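Local coordinates for nuclear protein localization protein 4 homolog (Drosophila melanogaster, PDB 4RV0) that binds ubiquitin and may belong to a complex needed to export misfolded proteins from the ER for proteasomal degradation, represented here by its ubiquitin-like domain, at residues P27-N30 against L31-Y35. Sequence-based numbering, arbitrary orientation.
Sequences PKSN and LKHLY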
loop_
_atom_site.group_PDB
_atom_site.type_symbol
_atom_site.label_atom_id
_atom_site.label_comp_id
_atom_site.label_asym_id
_atom_site.label_seq_id
_atom_site.Cartn_x
_atom_site.Cartn_y
_atom_site.Cartn_z
ATOM N N PRO B 27 -17.901 3.804 -16.754
ATOM C CA PRO B 27 -17.061 3.125 -17.747
ATOM C C PRO B 27 -17.398 3.552 -19.168
ATOM O O PRO B 27 -16.612 3.310 -20.089
ATOM C CB PRO B 27 -17.402 1.638 -17.546
ATOM C CG PRO B 27 -18.717 1.630 -16.861
ATOM C CD PRO B 27 -18.754 2.858 -16.011
ATOM N N LYS B 28 -18.550 4.190 -19.340
ATOM C CA LYS B 28 -18.937 4.692 -20.648
ATOM C C LYS B 28 -18.466 6.132 -20.802
ATOM O O LYS B 28 -18.687 6.753 -21.840
ATOM C CB LYS B 28 -20.450 4.578 -20.840
ATOM C CG LYS B 28 -20.909 3.121 -20.830
ATOM C CD LYS B 28 -22.383 2.973 -20.509
ATOM C CE LYS B 28 -22.848 1.522 -20.714
ATOM N NZ LYS B 28 -22.905 1.105 -22.145
ATOM N N SER B 29 -17.817 6.675 -19.773
ATOM C CA SER B 29 -17.163 7.966 -19.950
ATOM C C SER B 29 -15.908 7.751 -20.764
ATOM O O SER B 29 -15.462 6.619 -20.988
ATOM C CB SER B 29 -16.788 8.630 -18.621
ATOM O OG SER B 29 -17.934 9.008 -17.896
ATOM N N ASN B 30 -15.352 8.860 -21.216
ATOM C CA ASN B 30 -14.165 8.843 -22.027
ATOM C C ASN B 30 -12.933 9.152 -21.187
ATOM O O ASN B 30 -13.055 9.649 -20.064
ATOM C CB ASN B 30 -14.331 9.853 -23.141
ATOM C CG ASN B 30 -14.578 11.234 -22.604
ATOM O OD1 ASN B 30 -13.634 11.944 -22.260
ATOM N ND2 ASN B 30 -15.854 11.609 -22.472
ATOM N N LEU B 31 -11.753 8.870 -21.730
ATOM C CA LEU B 31 -10.514 9.090 -20.995
ATOM C C LEU B 31 -10.260 10.554 -20.612
ATOM O O LEU B 31 -9.655 10.821 -19.568
ATOM C CB LEU B 31 -9.312 8.512 -21.747
ATOM C CG LEU B 31 -9.160 6.985 -21.789
ATOM C CD1 LEU B 31 -7.884 6.593 -22.538
ATOM C CD2 LEU B 31 -9.174 6.377 -20.402
ATOM N N LYS B 32 -10.678 11.505 -21.452
ATOM C CA LYS B 32 -10.535 12.911 -21.078
ATOM C C LYS B 32 -11.281 13.239 -19.801
ATOM O O LYS B 32 -10.790 14.003 -18.969
ATOM C CB LYS B 32 -10.992 13.878 -22.178
ATOM C CG LYS B 32 -10.922 15.332 -21.688
ATOM C CD LYS B 32 -11.132 16.341 -22.787
ATOM C CE LYS B 32 -11.080 17.769 -22.259
ATOM N NZ LYS B 32 -12.166 18.144 -21.312
ATOM N N HIS B 33 -12.468 12.667 -19.644
ATOM C CA HIS B 33 -13.229 12.900 -18.435
ATOM C C HIS B 33 -12.484 12.378 -17.215
ATOM O O HIS B 33 -12.547 12.986 -16.148
ATOM C CB HIS B 33 -14.634 12.301 -18.533
ATOM C CG HIS B 33 -15.491 12.588 -17.337
ATOM N ND1 HIS B 33 -16.218 11.618 -16.700
ATOM C CD2 HIS B 33 -15.714 13.739 -16.661
ATOM C CE1 HIS B 33 -16.873 12.154 -15.673
ATOM N NE2 HIS B 33 -16.569 13.441 -15.633
ATOM N N LEU B 34 -11.775 11.261 -17.374
ATOM C CA LEU B 34 -10.956 10.719 -16.291
ATOM C C LEU B 34 -9.873 11.727 -15.930
ATOM O O LEU B 34 -9.658 12.038 -14.752
ATOM C CB LEU B 34 -10.334 9.374 -16.678
ATOM C CG LEU B 34 -9.396 8.691 -15.672
ATOM C CD1 LEU B 34 -10.091 8.379 -14.347
ATOM C CD2 LEU B 34 -8.811 7.404 -16.277
ATOM N N TYR B 35 -9.209 12.252 -16.953
ATOM C CA TYR B 35 -8.187 13.275 -16.750
ATOM C C TYR B 35 -8.770 14.505 -16.055
ATOM O O TYR B 35 -8.176 15.031 -15.107
ATOM C CB TYR B 35 -7.517 13.653 -18.069
ATOM C CG TYR B 35 -6.346 12.770 -18.469
ATOM C CD1 TYR B 35 -5.046 13.164 -18.214
ATOM C CD2 TYR B 35 -6.548 11.549 -19.113
ATOM C CE1 TYR B 35 -3.965 12.373 -18.592
ATOM C CE2 TYR B 35 -5.473 10.746 -19.499
ATOM C CZ TYR B 35 -4.185 11.165 -19.229
ATOM O OH TYR B 35 -3.102 10.387 -19.597
#
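Asn30 caps the first turn of helix 31-41, its side-chain OD1 accepting a hydrogen bond from His33 N at 3.0 Å. The N-H meets it at 147°, from above the carbonyl plane. A chi1 of 58° tucks CG between the two backbone arms, which brings OD1 round to the first-turn amides. Asn30 OD1 also lies 3.1 Å from Lys32 N. The backbone oxygen of Asn30 is used too: Leu34 N reaches Asn30 O in a weak bond of 3.4 Å, and His33 N also makes a weak second bond to Asn30 O. With an alanine here, His33 N would probably keep little more than that weak backbone bond, and the first turn would lose its side-chain capping bond. One residue earlier, Ser29 OG donates a weak hydrogen bond to His33 ND1 at 3.3 Å, approaching the ring obliquely. The ammonium group of Lys32 has its partner one turn on, in a salt bridge with Asp36. The cap marks the passage from strand 19-25 into helix 31-41 of a ubiquitin-like fold. Leu34 packs on Ile23 and Ile25 of that strand, while backbone bonds tie Ser29 to Val67, at the start of helix 67-70, and Leu31 to Gln65 just before it.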